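Local coordinates for protein ribose-phosphate pyrophosphokinase (Sulfolobus solfataricus, PDB 4TWB) that transfers the pyrophosphoryl group of ATP to the 1-hydroxyl of ribose 5-phosphate, making the nucleotide-biosynthesis precursor PRPP, at residues L51-D57 against A84-A90; Q60-L64 against L89-R93; V122-P126 against A244-L248. All coordinates share one frame; numbering follows the deposited sequence.

Interaction 1 of 3, residues L51-D57 against A84-A90; sequences LLVQTTD and AIVPYLA
The Tyr88 ring turns its edge to Asp57, whose backbone N lies in the ring plane and whose CA is 3.8 Å from Tyr88 CD2. One face of the ring has Ala90 N above it, displaced toward the rim; beyond the two segments, His246 meets the same ring with its plane inclined, and Glu36 of the second subunit packs against it. The backbone of Tyr88 is held from both ends. Tyr88 O takes two donors from one residue, Thr56 OG1 at 2.6 Å and Thr56 N at 3.1 Å, the latter lying in the carbonyl plane. The hydroxyl half of that grip follows from Thr56 placing OG1 between its own N and carbonyl carbon (chi1 64°), where OG1 also receives Ala90 N at 2.8 Å. On the amide side, Tyr88 N reaches Thr55 OG1 at 3.1 Å, and this hydroxyl has a second partner in the carbonyl of Thr270. Upstream, 51-53 and 84-86 are neighbouring parallel strands, their directions 25° apart, in the sheet of the PRTase-like N-terminal domain; helix 60-76 makes the connection of this beta-alpha-beta unit. Leu52 pairs with Ala84 and Val53 with Ile85. Leu52 O accepts Ile85 N at 2.6 Å, almost in line with its C=O (174°), and Ile85 O returns the link to Gln54 N at 3.0 Å. Side chains on the Val53 and Ile85 face turn toward helix 12-20, Ile85 touching Leu16 there, and the branches Val53 CG2 and Ile85 CD1 come within 4.1 Å. Leu52 faces helix 60-76 instead. Past the strands, Pro87 lays its ring alongside Thr55 CB, while the amide end of Gln54 leads away to Ser7 and Ala8.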
ATOM      1  N   LEU A  51      10.951  -9.553  17.541  1.00 42.16           N
ATOM      2  CA  LEU A  51       9.545  -9.261  17.740  1.00 44.31           C
ATOM      3  C   LEU A  51       9.272  -7.960  17.019  1.00 45.17           C
ATOM      4  O   LEU A  51       9.613  -6.888  17.522  1.00 42.03           O
ATOM      5  CB  LEU A  51       9.218  -9.104  19.226  1.00 45.62           C
ATOM      6  CG  LEU A  51       9.359 -10.337  20.119  1.00 46.79           C
ATOM      7  CD1 LEU A  51       8.832 -10.040  21.517  1.00 29.05           C
ATOM      8  CD2 LEU A  51       8.645 -11.536  19.511  1.00 47.29           C
ATOM      9  N   LEU A  52       8.674  -8.067  15.834  1.00 37.69           N
ATOM     10  CA  LEU A  52       8.345  -6.901  15.035  1.00 36.06           C
ATOM     11  C   LEU A  52       6.972  -6.382  15.456  1.00 34.29           C
ATOM     12  O   LEU A  52       5.997  -7.132  15.466  1.00 40.55           O
ATOM     13  CB  LEU A  52       8.313  -7.291  13.560  1.00 35.25           C
ATOM     14  CG  LEU A  52       8.543  -6.229  12.476  1.00 34.91           C
ATOM     15  CD1 LEU A  52       7.603  -6.527  11.311  1.00 30.05           C
ATOM     16  CD2 LEU A  52       8.355  -4.810  12.977  1.00 27.28           C
ATOM     17  N   VAL A  53       6.896  -5.108  15.814  1.00 28.14           N
ATOM     18  CA  VAL A  53       5.619  -4.462  16.042  1.00 29.82           C
ATOM     19  C   VAL A  53       5.262  -3.520  14.890  1.00 35.56           C
ATOM     20  O   VAL A  53       5.898  -2.485  14.713  1.00 34.98           O
ATOM     21  CB  VAL A  53       5.635  -3.665  17.341  1.00 36.26           C
ATOM     22  CG1 VAL A  53       4.313  -2.912  17.507  1.00 32.39           C
ATOM     23  CG2 VAL A  53       5.881  -4.597  18.520  1.00 29.08           C
ATOM     24  N   GLN A  54       4.254  -3.907  14.108  1.00 27.64           N
ATOM     25  CA  GLN A  54       3.729  -3.100  13.006  1.00 35.14           C
ATOM     26  C   GLN A  54       2.225  -3.238  12.973  1.00 33.57           C
ATOM     27  O   GLN A  54       1.715  -4.299  12.640  1.00 31.74           O
ATOM     28  CB  GLN A  54       4.256  -3.584  11.648  1.00 29.88           C
ATOM     29  CG  GLN A  54       5.274  -2.681  10.999  1.00 42.73           C
ATOM     30  CD  GLN A  54       4.724  -1.317  10.644  1.00 37.68           C
ATOM     31  OE1 GLN A  54       4.959  -0.345  11.352  1.00 47.82           O
ATOM     32  NE2 GLN A  54       3.997  -1.237   9.550  1.00 33.12           N
ATOM     33  N   THR A  55       1.501  -2.179  13.301  1.00 34.39           N
ATOM     34  CA  THR A  55       0.061  -2.231  13.135  1.00 39.85           C
ATOM     35  C   THR A  55      -0.240  -1.755  11.734  1.00 36.34           C
ATOM     36  O   THR A  55       0.590  -1.101  11.120  1.00 37.93           O
ATOM     37  CB  THR A  55      -0.682  -1.371  14.161  1.00 33.81           C
ATOM     38  OG1 THR A  55      -2.054  -1.773  14.204  1.00 40.42           O
ATOM     39  CG2 THR A  55      -0.609   0.086  13.795  1.00 29.65           C
ATOM     40  N   THR A  56      -1.415  -2.090  11.218  1.00 33.38           N
ATOM     41  CA  THR A  56      -1.748  -1.722   9.853  1.00 30.86           C
ATOM     42  C   THR A  56      -3.031  -0.908   9.758  1.00 35.49           C
ATOM     43  O   THR A  56      -3.792  -1.054   8.802  1.00 36.25           O
ATOM     44  CB  THR A  56      -1.798  -2.951   8.912  1.00 32.90           C
ATOM     45  OG1 THR A  56      -2.854  -3.831   9.312  1.00 31.94           O
ATOM     46  CG2 THR A  56      -0.471  -3.701   8.946  1.00 25.85           C
ATOM     47  N   ASP A  57      -3.256  -0.038  10.743  1.00 34.09           N
ATOM     48  CA  ASP A  57      -4.327   0.959  10.658  1.00 35.56           C
ATOM     49  C   ASP A  57      -4.069   1.975   9.531  1.00 43.76           C
ATOM     50  O   ASP A  57      -3.058   1.889   8.835  1.00 41.71           O
ATOM     51  CB  ASP A  57      -4.532   1.676  12.002  1.00 29.47           C
ATOM     52  CG  ASP A  57      -3.301   2.422  12.474  1.00 42.16           C
ATOM     53  OD1 ASP A  57      -3.453   3.382  13.262  1.00 75.91           O
ATOM     54  OD2 ASP A  57      -2.183   2.058  12.070  1.00 45.35           O
ATOM     55  N   ALA A  84       5.806 -11.367  13.950  1.00 31.21           N
ATOM     56  CA  ALA A  84       5.160 -10.120  13.576  1.00 31.37           C
ATOM     57  C   ALA A  84       3.966  -9.871  14.460  1.00 31.58           C
ATOM     58  O   ALA A  84       2.987 -10.614  14.418  1.00 32.54           O
ATOM     59  CB  ALA A  84       4.740 -10.162  12.119  1.00 33.54           C
ATOM     60  N   ILE A  85       4.060  -8.830  15.270  1.00 28.49           N
ATOM     61  CA  ILE A  85       2.954  -8.411  16.110  1.00 34.22           C
ATOM     62  C   ILE A  85       2.230  -7.298  15.377  1.00 32.84           C
ATOM     63  O   ILE A  85       2.700  -6.161  15.311  1.00 35.74           O
ATOM     64  CB  ILE A  85       3.440  -7.909  17.490  1.00 38.50           C
ATOM     65  CG1 ILE A  85       4.085  -9.049  18.284  1.00 34.62           C
ATOM     66  CG2 ILE A  85       2.286  -7.290  18.284  1.00 24.54           C
ATOM     67  CD1 ILE A  85       4.970  -8.545  19.411  1.00 29.79           C
ATOM     68  N   VAL A  86       1.103  -7.634  14.778  1.00 28.06           N
ATOM     69  CA  VAL A  86       0.321  -6.638  14.074  1.00 25.89           C
ATOM     70  C   VAL A  86      -1.013  -6.496  14.781  1.00 28.92           C
ATOM     71  O   VAL A  86      -1.915  -7.323  14.601  1.00 39.43           O
ATOM     72  CB  VAL A  86       0.239  -6.962  12.549  1.00 29.23           C
ATOM     73  CG1 VAL A  86       0.804  -8.336  12.275  1.00 25.10           C
ATOM     74  CG2 VAL A  86      -1.171  -6.796  11.981  1.00 26.30           C
ATOM     75  N   PRO A  87      -1.107  -5.486  15.660  1.00 32.41           N
ATOM     76  CA  PRO A  87      -2.269  -5.261  16.524  1.00 30.45           C
ATOM     77  C   PRO A  87      -3.580  -5.203  15.739  1.00 39.01           C
ATOM     78  O   PRO A  87      -4.501  -5.966  16.021  1.00 42.00           O
ATOM     79  CB  PRO A  87      -1.952  -3.917  17.196  1.00 33.88           C
ATOM     80  CG  PRO A  87      -0.461  -3.890  17.260  1.00 32.79           C
ATOM     81  CD  PRO A  87       0.004  -4.575  15.987  1.00 29.28           C
ATOM     82  N   TYR A  88      -3.674  -4.303  14.773  1.00 36.52           N
ATOM     83  CA  TYR A  88      -4.817  -4.314  13.871  1.00 34.21           C
ATOM     84  C   TYR A  88      -4.385  -4.817  12.494  1.00 31.32           C
ATOM     85  O   TYR A  88      -3.580  -4.178  11.822  1.00 41.72           O
ATOM     86  CB  TYR A  88      -5.451  -2.925  13.754  1.00 21.03           C
ATOM     87  CG  TYR A  88      -6.542  -2.868  12.706  1.00 34.25           C
ATOM     88  CD1 TYR A  88      -7.740  -3.552  12.885  1.00 33.05           C
ATOM     89  CD2 TYR A  88      -6.371  -2.146  11.528  1.00 37.80           C
ATOM     90  CE1 TYR A  88      -8.743  -3.513  11.921  1.00 38.94           C
ATOM     91  CE2 TYR A  88      -7.364  -2.104  10.556  1.00 39.17           C
ATOM     92  CZ  TYR A  88      -8.549  -2.788  10.760  1.00 47.36           C
ATOM     93  OH  TYR A  88      -9.537  -2.750   9.801  1.00 50.37           O
ATOM     94  N   LEU A  89      -4.911  -5.963  12.084  1.00 29.70           N
ATOM     95  CA  LEU A  89      -4.615  -6.513  10.775  1.00 27.52           C
ATOM     96  C   LEU A  89      -5.634  -6.007   9.751  1.00 35.83           C
ATOM     97  O   LEU A  89      -6.827  -6.250   9.887  1.00 36.82           O
ATOM     98  CB  LEU A  89      -4.632  -8.040  10.836  1.00 24.98           C
ATOM     99  CG  LEU A  89      -4.333  -8.748   9.511  1.00 37.71           C
ATOM    100  CD1 LEU A  89      -3.043  -8.228   8.905  1.00 19.93           C
ATOM    101  CD2 LEU A  89      -4.263 -10.248   9.710  1.00 26.84           C
ATOM    102  N   ALA A  90      -5.166  -5.304   8.723  1.00 37.86           N
ATOM    103  CA  ALA A  90      -6.065  -4.727   7.718  1.00 36.03           C
ATOM    104  C   ALA A  90      -6.612  -5.783   6.762  1.00 30.23           C
ATOM    105  O   ALA A  90      -6.078  -6.872   6.660  1.00 39.06           O
ATOM    106  CB  ALA A  90      -5.370  -3.601   6.943  1.00 30.27           C
TER

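Interaction 2 of 3, residues Q60-L64 against L89-R93; sequences QDKHL and LAYSR. With AMP (adenosine monophosphate), chain G.
Tyr91 OH is held by two partners: it donates to Asp61 OD1 at 2.7 Å, and it receives Ser37 N of the second subunit. Asp61 uses the syn lone pair of OD1, so the hydroxyl arrives on the side of OD2; the carboxylate plane is turned 41° from the ring, and OD1 lies at the ring edge. OD2 is engaged separately, in a salt bridge to Lys62 of the second subunit, which would favour a charged carboxylate. Lower on the ring, Leu64 CD1 packs obliquely at 3.8 Å from Tyr91 CD2. Gln60 CB meets the methyl of Ala90 at 3.7 Å from Ala90 CB, and the amide end of Gln60 bends away at chi2 (81°). The first turn of helix 60-76 thus seats the loop that follows strand 81-86, which in this PRPP synthase continues into the ATP site at the dimer interface. Ser92 OG donates to Leu89 O at 2.6 Å from above the carbonyl plane, bridging the loop across Ala90 and Tyr91, while Tyr91 N binds Glu36 of the second subunit. Arg93 then lays one guanidinium face against the adenine of AMP, with N1 over the centre of that group. Arg93 NH1 reaches AMP O2P at 3.0 Å, a weak bond (126° at the hydrogen), and NH2 bonds to Ser220 OG.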
ATOM      1  N   GLN A  60      -3.739   1.868   5.526  1.00 34.87           N
ATOM      2  CA  GLN A  60      -3.544   0.420   5.549  1.00 31.26           C
ATOM      3  C   GLN A  60      -2.548  -0.054   4.488  1.00 39.43           C
ATOM      4  O   GLN A  60      -1.696  -0.903   4.753  1.00 30.39           O
ATOM      5  CB  GLN A  60      -4.880  -0.321   5.391  1.00 30.95           C
ATOM      6  CG  GLN A  60      -5.948   0.029   6.424  1.00 32.39           C
ATOM      7  CD  GLN A  60      -6.680   1.315   6.093  1.00 42.83           C
ATOM      8  OE1 GLN A  60      -6.099   2.261   5.545  1.00 50.90           O
ATOM      9  NE2 GLN A  60      -7.962   1.358   6.417  1.00 27.91           N
ATOM     10  N   ASP A  61      -2.654   0.491   3.284  1.00 35.29           N
ATOM     11  CA  ASP A  61      -1.852  -0.014   2.186  1.00 28.12           C
ATOM     12  C   ASP A  61      -0.374   0.292   2.379  1.00 32.75           C
ATOM     13  O   ASP A  61       0.486  -0.598   2.241  1.00 33.40           O
ATOM     14  CB  ASP A  61      -2.383   0.516   0.864  1.00 34.51           C
ATOM     15  CG  ASP A  61      -3.846   0.182   0.669  1.00 44.77           C
ATOM     16  OD1 ASP A  61      -4.202  -1.012   0.790  1.00 47.41           O
ATOM     17  OD2 ASP A  61      -4.647   1.107   0.425  1.00 48.55           O
ATOM     18  N   LYS A  62      -0.073   1.538   2.721  1.00 29.77           N
ATOM     19  CA  LYS A  62       1.310   1.896   3.018  1.00 36.68           C
ATOM     20  C   LYS A  62       1.856   1.090   4.201  1.00 35.73           C
ATOM     21  O   LYS A  62       2.964   0.555   4.136  1.00 34.25           O
ATOM     22  CB  LYS A  62       1.473   3.398   3.267  1.00 29.23           C
ATOM     23  CG  LYS A  62       2.868   3.783   3.744  1.00 33.62           C
ATOM     24  CD  LYS A  62       3.126   5.302   3.681  1.00 38.15           C
ATOM     25  CE  LYS A  62       3.274   5.809   2.232  1.00 56.42           C
ATOM     26  NZ  LYS A  62       4.463   5.268   1.465  1.00 37.93           N
ATOM     27  N   HIS A  63       1.082   0.989   5.274  1.00 32.74           N
ATOM     28  CA  HIS A  63       1.551   0.252   6.439  1.00 33.83           C
ATOM     29  C   HIS A  63       1.792  -1.219   6.104  1.00 35.46           C
ATOM     30  O   HIS A  63       2.722  -1.831   6.617  1.00 33.76           O
ATOM     31  CB  HIS A  63       0.596   0.407   7.615  1.00 25.28           C
ATOM     32  CG  HIS A  63       0.671   1.748   8.258  1.00 37.03           C
ATOM     33  ND1 HIS A  63      -0.423   2.366   8.825  1.00 30.61           N
ATOM     34  CD2 HIS A  63       1.712   2.605   8.406  1.00 37.16           C
ATOM     35  CE1 HIS A  63      -0.056   3.541   9.307  1.00 39.06           C
ATOM     36  NE2 HIS A  63       1.234   3.713   9.064  1.00 36.41           N
ATOM     37  N   LEU A  64       0.969  -1.778   5.227  1.00 26.87           N
ATOM     38  CA  LEU A  64       1.151  -3.160   4.822  1.00 31.47           C
ATOM     39  C   LEU A  64       2.429  -3.317   3.999  1.00 40.56           C
ATOM     40  O   LEU A  64       3.189  -4.272   4.182  1.00 34.10           O
ATOM     41  CB  LEU A  64      -0.046  -3.642   4.011  1.00 28.97           C
ATOM     42  CG  LEU A  64      -1.213  -4.176   4.814  1.00 28.62           C
ATOM     43  CD1 LEU A  64      -2.411  -4.330   3.899  1.00 31.19           C
ATOM     44  CD2 LEU A  64      -0.825  -5.495   5.433  1.00 22.59           C
ATOM     45  N   LEU A  89      -4.911  -5.963  12.084  1.00 29.70           N
ATOM     46  CA  LEU A  89      -4.615  -6.513  10.775  1.00 27.52           C
ATOM     47  C   LEU A  89      -5.634  -6.007   9.751  1.00 35.83           C
ATOM     48  O   LEU A  89      -6.827  -6.250   9.887  1.00 36.82           O
ATOM     49  CB  LEU A  89      -4.632  -8.040  10.836  1.00 24.98           C
ATOM     50  CG  LEU A  89      -4.333  -8.748   9.511  1.00 37.71           C
ATOM     51  CD1 LEU A  89      -3.043  -8.228   8.905  1.00 19.93           C
ATOM     52  CD2 LEU A  89      -4.263 -10.248   9.710  1.00 26.84           C
ATOM     53  N   ALA A  90      -5.166  -5.304   8.723  1.00 37.86           N
ATOM     54  CA  ALA A  90      -6.065  -4.727   7.718  1.00 36.03           C
ATOM     55  C   ALA A  90      -6.612  -5.783   6.762  1.00 30.23           C
ATOM     56  O   ALA A  90      -6.078  -6.872   6.660  1.00 39.06           O
ATOM     57  CB  ALA A  90      -5.370  -3.601   6.943  1.00 30.27           C
ATOM     58  N   TYR A  91      -7.691  -5.456   6.074  1.00 32.34           N
ATOM     59  CA  TYR A  91      -8.343  -6.382   5.153  1.00 35.95           C
ATOM     60  C   TYR A  91      -8.905  -7.609   5.865  1.00 45.51           C
ATOM     61  O   TYR A  91      -8.998  -8.692   5.290  1.00 49.31           O
ATOM     62  CB  TYR A  91      -7.410  -6.733   3.977  1.00 39.77           C
ATOM     63  CG  TYR A  91      -7.185  -5.532   3.077  1.00 38.85           C
ATOM     64  CD1 TYR A  91      -8.048  -5.259   2.018  1.00 31.36           C
ATOM     65  CD2 TYR A  91      -6.142  -4.635   3.323  1.00 33.10           C
ATOM     66  CE1 TYR A  91      -7.871  -4.137   1.206  1.00 28.83           C
ATOM     67  CE2 TYR A  91      -5.953  -3.510   2.521  1.00 39.10           C
ATOM     68  CZ  TYR A  91      -6.824  -3.270   1.463  1.00 37.99           C
ATOM     69  OH  TYR A  91      -6.651  -2.161   0.676  1.00 30.23           O
ATOM     70  N   SER A  92      -9.300  -7.420   7.120  1.00 58.33           N
ATOM     71  CA  SER A  92      -9.845  -8.513   7.915  1.00 49.25           C
ATOM     72  C   SER A  92     -11.320  -8.690   7.634  1.00 55.44           C
ATOM     73  O   SER A  92     -11.838  -9.806   7.674  1.00 51.83           O
ATOM     74  CB  SER A  92      -9.627  -8.253   9.396  1.00 42.03           C
ATOM     75  OG  SER A  92      -8.255  -8.356   9.686  1.00 62.68           O
ATOM     76  N   ARG A  93     -12.002  -7.587   7.347  1.00 51.40           N
ATOM     77  CA  ARG A  93     -13.429  -7.660   7.075  1.00 48.55           C
ATOM     78  C   ARG A  93     -13.700  -8.471   5.804  1.00 55.35           C
ATOM     79  O   ARG A  93     -14.808  -8.968   5.598  1.00 57.34           O
ATOM     80  CB  ARG A  93     -14.014  -6.256   6.982  1.00 55.13           C
ATOM     81  CG  ARG A  93     -14.105  -5.519   8.323  1.00 41.53           C
ATOM     82  CD  ARG A  93     -13.541  -4.096   8.215  1.00 61.00           C
ATOM     83  NE  ARG A  93     -14.430  -3.048   8.735  1.00 67.91           N
ATOM     84  CZ  ARG A  93     -15.767  -3.092   8.721  1.00 83.81           C
ATOM     85  NH1 ARG A  93     -16.419  -4.132   8.203  1.00 68.27           N
ATOM     86  NH2 ARG A  93     -16.461  -2.078   9.224  1.00 85.25           N
TER
HETATM   87  P   AMP G 301     -18.907  -7.471   8.261  1.00171.79           P
HETATM   88  O1P AMP G 301     -19.778  -8.113   9.318  1.00141.93           O
HETATM   89  O2P AMP G 301     -18.729  -5.974   8.405  1.00132.28           O
HETATM   90  O3P AMP G 301     -17.638  -8.242   7.968  1.00128.45           O
HETATM   91  O5' AMP G 301     -19.764  -7.640   6.908  1.00144.96           O
HETATM   92  C5' AMP G 301     -19.166  -8.224   5.752  1.00121.64           C
HETATM   93  C4' AMP G 301     -19.325  -7.285   4.562  1.00115.95           C
HETATM   94  O4' AMP G 301     -18.529  -6.108   4.761  1.00 99.01           O
HETATM   95  C3' AMP G 301     -18.868  -7.951   3.269  1.00109.43           C
HETATM   96  O3' AMP G 301     -19.964  -8.021   2.346  1.00 94.69           O
HETATM   97  C2' AMP G 301     -17.727  -7.086   2.746  1.00107.04           C
HETATM   98  O2' AMP G 301     -17.807  -6.853   1.328  1.00 99.83           O
HETATM   99  C1' AMP G 301     -17.814  -5.794   3.561  1.00 93.18           C
HETATM  100  N9  AMP G 301     -16.462  -5.221   3.833  1.00 77.20           N
HETATM  101  C8  AMP G 301     -15.269  -5.837   3.640  1.00 59.18           C
HETATM  102  N7  AMP G 301     -14.227  -5.031   3.975  1.00 44.41           N
HETATM  103  C5  AMP G 301     -14.756  -3.856   4.378  1.00 44.62           C
HETATM  104  C6  AMP G 301     -14.228  -2.557   4.862  1.00 40.29           C
HETATM  105  N6  AMP G 301     -12.892  -2.366   4.981  1.00 43.97           N
HETATM  106  N1  AMP G 301     -15.119  -1.579   5.188  1.00 57.64           N
HETATM  107  C2  AMP G 301     -16.454  -1.768   5.082  1.00 58.35           C
HETATM  108  N3  AMP G 301     -17.013  -2.918   4.646  1.00 51.88           N
HETATM  109  C4  AMP G 301     -16.229  -3.977   4.279  1.00 68.88           C

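Interaction 3 of 3, residues V122-P126 against A244-L248; sequences VVVEP and AIHLL
His246 sets its ring carbon CG beside its backbone N (chi1 -49°), which swings the ring toward Val124 and Glu125, while Val124 holds CG1 anti to its N (chi1 -179°) and so presents that methyl to Ile245. The ring arrives edge-on. His246 NE2 is a shared donor, 3.0 Å from Val124 O and 3.1 Å from Glu125 O, and both oxygens lie within a few degrees of the ring plane. Neither bond uses a carbonyl lone pair squarely: in each case the nitrogen stands well above the carbonyl plane, and the straighter one, to Glu125 O, has 145° at the hydrogen. ND1 is engaged at the far side by Thr270 OG1, so hydrogen bonds at both ring nitrogens limit its rotation. These contacts join the C-terminal end of strand 120-124, in the sheet of the N-terminal half, to the corner where the chain leaves strand 239-244 of the second PRTase-like sheet and enters the short strand 246-247. A phenylalanine in place of His246 has no ring N-H, and both carbonyls would probably lose their common donor and Thr270 its ring partner. Ile245 CG2 sits over the centre of one imidazole face, 3.8 Å from Val124 CG1 and 3.9 Å from Glu125 CB. Ile245 and Glu125 cross at about a right angle, the aliphatic part of the glutamate meeting CG1 and CD1 of the isoleucine. The Glu125 carboxylate turns elsewhere, forming a salt bridge to Arg171 and a hydrogen bond to His143.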
ATOM      1  N   VAL A 122       1.096 -12.511  15.352  1.00 34.05           N
ATOM      2  CA  VAL A 122       0.318 -12.176  16.545  1.00 31.37           C
ATOM      3  C   VAL A 122      -0.688 -11.078  16.231  1.00 37.60           C
ATOM      4  O   VAL A 122      -0.303  -9.980  15.831  1.00 41.64           O
ATOM      5  CB  VAL A 122       1.217 -11.668  17.682  1.00 25.26           C
ATOM      6  CG1 VAL A 122       0.376 -11.360  18.885  1.00 30.12           C
ATOM      7  CG2 VAL A 122       2.264 -12.690  18.022  1.00 30.99           C
ATOM      8  N   VAL A 123      -1.975 -11.362  16.420  1.00 32.25           N
ATOM      9  CA  VAL A 123      -3.028 -10.403  16.076  1.00 30.06           C
ATOM     10  C   VAL A 123      -4.000 -10.196  17.233  1.00 37.13           C
ATOM     11  O   VAL A 123      -4.327 -11.137  17.958  1.00 41.34           O
ATOM     12  CB  VAL A 123      -3.842 -10.880  14.866  1.00 25.83           C
ATOM     13  CG1 VAL A 123      -4.815  -9.822  14.444  1.00 35.34           C
ATOM     14  CG2 VAL A 123      -2.914 -11.216  13.711  1.00 36.97           C
ATOM     15  N   VAL A 124      -4.464  -8.967  17.413  1.00 31.16           N
ATOM     16  CA  VAL A 124      -5.451  -8.679  18.436  1.00 30.40           C
ATOM     17  C   VAL A 124      -6.856  -8.623  17.808  1.00 41.01           C
ATOM     18  O   VAL A 124      -7.056  -7.950  16.803  1.00 38.70           O
ATOM     19  CB  VAL A 124      -5.124  -7.367  19.154  1.00 28.65           C
ATOM     20  CG1 VAL A 124      -6.154  -7.084  20.249  1.00 29.38           C
ATOM     21  CG2 VAL A 124      -3.738  -7.433  19.742  1.00 19.82           C
ATOM     22  N   GLU A 125      -7.814  -9.334  18.402  1.00 33.37           N
ATOM     23  CA  GLU A 125      -9.184  -9.409  17.883  1.00 37.54           C
ATOM     24  C   GLU A 125      -9.268  -9.380  16.366  1.00 38.10           C
ATOM     25  O   GLU A 125      -9.766  -8.413  15.779  1.00 41.53           O
ATOM     26  CB  GLU A 125     -10.104  -8.309  18.448  1.00 34.37           C
ATOM     27  CG  GLU A 125     -10.599  -8.529  19.845  1.00 45.00           C
ATOM     28  CD  GLU A 125     -11.382  -9.807  20.006  1.00 48.01           C
ATOM     29  OE1 GLU A 125     -12.565  -9.865  19.603  1.00 46.54           O
ATOM     30  OE2 GLU A 125     -10.806 -10.753  20.571  1.00 46.77           O
ATOM     31  N   PRO A 126      -8.805 -10.448  15.726  1.00 33.89           N
ATOM     32  CA  PRO A 126      -9.060 -10.629  14.295  1.00 32.89           C
ATOM     33  C   PRO A 126     -10.566 -10.657  14.082  1.00 40.72           C
ATOM     34  O   PRO A 126     -11.246 -11.317  14.856  1.00 37.87           O
ATOM     35  CB  PRO A 126      -8.480 -12.020  14.020  1.00 30.74           C
ATOM     36  CG  PRO A 126      -8.530 -12.705  15.385  1.00 41.03           C
ATOM     37  CD  PRO A 126      -8.113 -11.605  16.312  1.00 37.48           C
ATOM     38  N   ALA A 244     -15.034  -0.905  21.639  1.00 31.98           N
ATOM     39  CA  ALA A 244     -14.521  -1.838  20.648  1.00 40.37           C
ATOM     40  C   ALA A 244     -13.013  -1.966  20.794  1.00 40.57           C
ATOM     41  O   ALA A 244     -12.349  -1.072  21.321  1.00 41.04           O
ATOM     42  CB  ALA A 244     -14.880  -1.376  19.259  1.00 30.20           C
ATOM     43  N   ILE A 245     -12.468  -3.079  20.336  1.00 30.70           N
ATOM     44  CA  ILE A 245     -11.019  -3.232  20.330  1.00 37.65           C
ATOM     45  C   ILE A 245     -10.377  -2.266  19.300  1.00 40.32           C
ATOM     46  O   ILE A 245      -9.452  -1.509  19.624  1.00 38.82           O
ATOM     47  CB  ILE A 245     -10.601  -4.701  20.068  1.00 37.34           C
ATOM     48  CG1 ILE A 245     -10.991  -5.591  21.248  1.00 35.74           C
ATOM     49  CG2 ILE A 245      -9.111  -4.801  19.818  1.00 37.49           C
ATOM     50  CD1 ILE A 245     -12.470  -5.998  21.285  1.00 35.17           C
ATOM     51  N   HIS A 246     -10.901  -2.277  18.077  1.00 39.08           N
ATOM     52  CA  HIS A 246     -10.404  -1.427  17.007  1.00 28.46           C
ATOM     53  C   HIS A 246     -11.348  -0.270  16.721  1.00 37.39           C
ATOM     54  O   HIS A 246     -12.409  -0.459  16.126  1.00 39.35           O
ATOM     55  CB  HIS A 246     -10.190  -2.249  15.733  1.00 32.84           C
ATOM     56  CG  HIS A 246      -9.419  -3.510  15.959  1.00 30.56           C
ATOM     57  ND1 HIS A 246      -8.096  -3.511  16.347  1.00 26.23           N
ATOM     58  CD2 HIS A 246      -9.790  -4.810  15.869  1.00 31.74           C
ATOM     59  CE1 HIS A 246      -7.684  -4.760  16.478  1.00 37.62           C
ATOM     60  NE2 HIS A 246      -8.695  -5.567  16.198  1.00 25.60           N
ATOM     61  N   LEU A 247     -10.964   0.931  17.143  1.00 40.39           N
ATOM     62  CA  LEU A 247     -11.788   2.115  16.901  1.00 35.03           C
ATOM     63  C   LEU A 247     -11.359   2.888  15.658  1.00 45.80           C
ATOM     64  O   LEU A 247     -10.668   3.902  15.768  1.00 52.36           O
ATOM     65  CB  LEU A 247     -11.749   3.045  18.108  1.00 40.48           C
ATOM     66  CG  LEU A 247     -12.792   2.875  19.205  1.00 39.91           C
ATOM     67  CD1 LEU A 247     -12.718   4.036  20.177  1.00 33.10           C
ATOM     68  CD2 LEU A 247     -14.175   2.785  18.593  1.00 40.93           C
ATOM     69  N   LEU A 248     -11.766   2.417  14.481  1.00 49.98           N
ATOM     70  CA  LEU A 248     -11.444   3.094  13.218  1.00 51.71           C
ATOM     71  C   LEU A 248     -12.511   4.128  12.886  1.00 64.27           C
ATOM     72  O   LEU A 248     -13.234   3.977  11.901  1.00 73.50           O
ATOM     73  CB  LEU A 248     -11.395   2.094  12.056  1.00 44.89           C
ATOM     74  CG  LEU A 248     -10.771   0.713  12.248  1.00 49.43           C
ATOM     75  CD1 LEU A 248     -11.171  -0.195  11.106  1.00 35.71           C
ATOM     76  CD2 LEU A 248      -9.263   0.829  12.352  1.00 60.00           C
TER

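Along the chain, strand 49-53 comes first, then helix 60-76, then strand 81-86 and its following loop. Interaction 1 brings 84-90 back to 51-57, and interaction 2 brings 89-93 back to 60-64; since 60-64 starts after 57 and 93 lies beyond 90, the two closures are staggered, and they share Leu89 and Ala90. His63 ND1 with Asp57 O is a further link between them. Interaction 3 opens only afterwards, on strand 120-124, adjacent to 81-86 in the same sheet, and closes a much longer loop at 244-248. The first two stay within the N-terminal domain and touch the second subunit; the third joins the end of strand 120-124 to the corner just after strand 239-244 of the second large sheet.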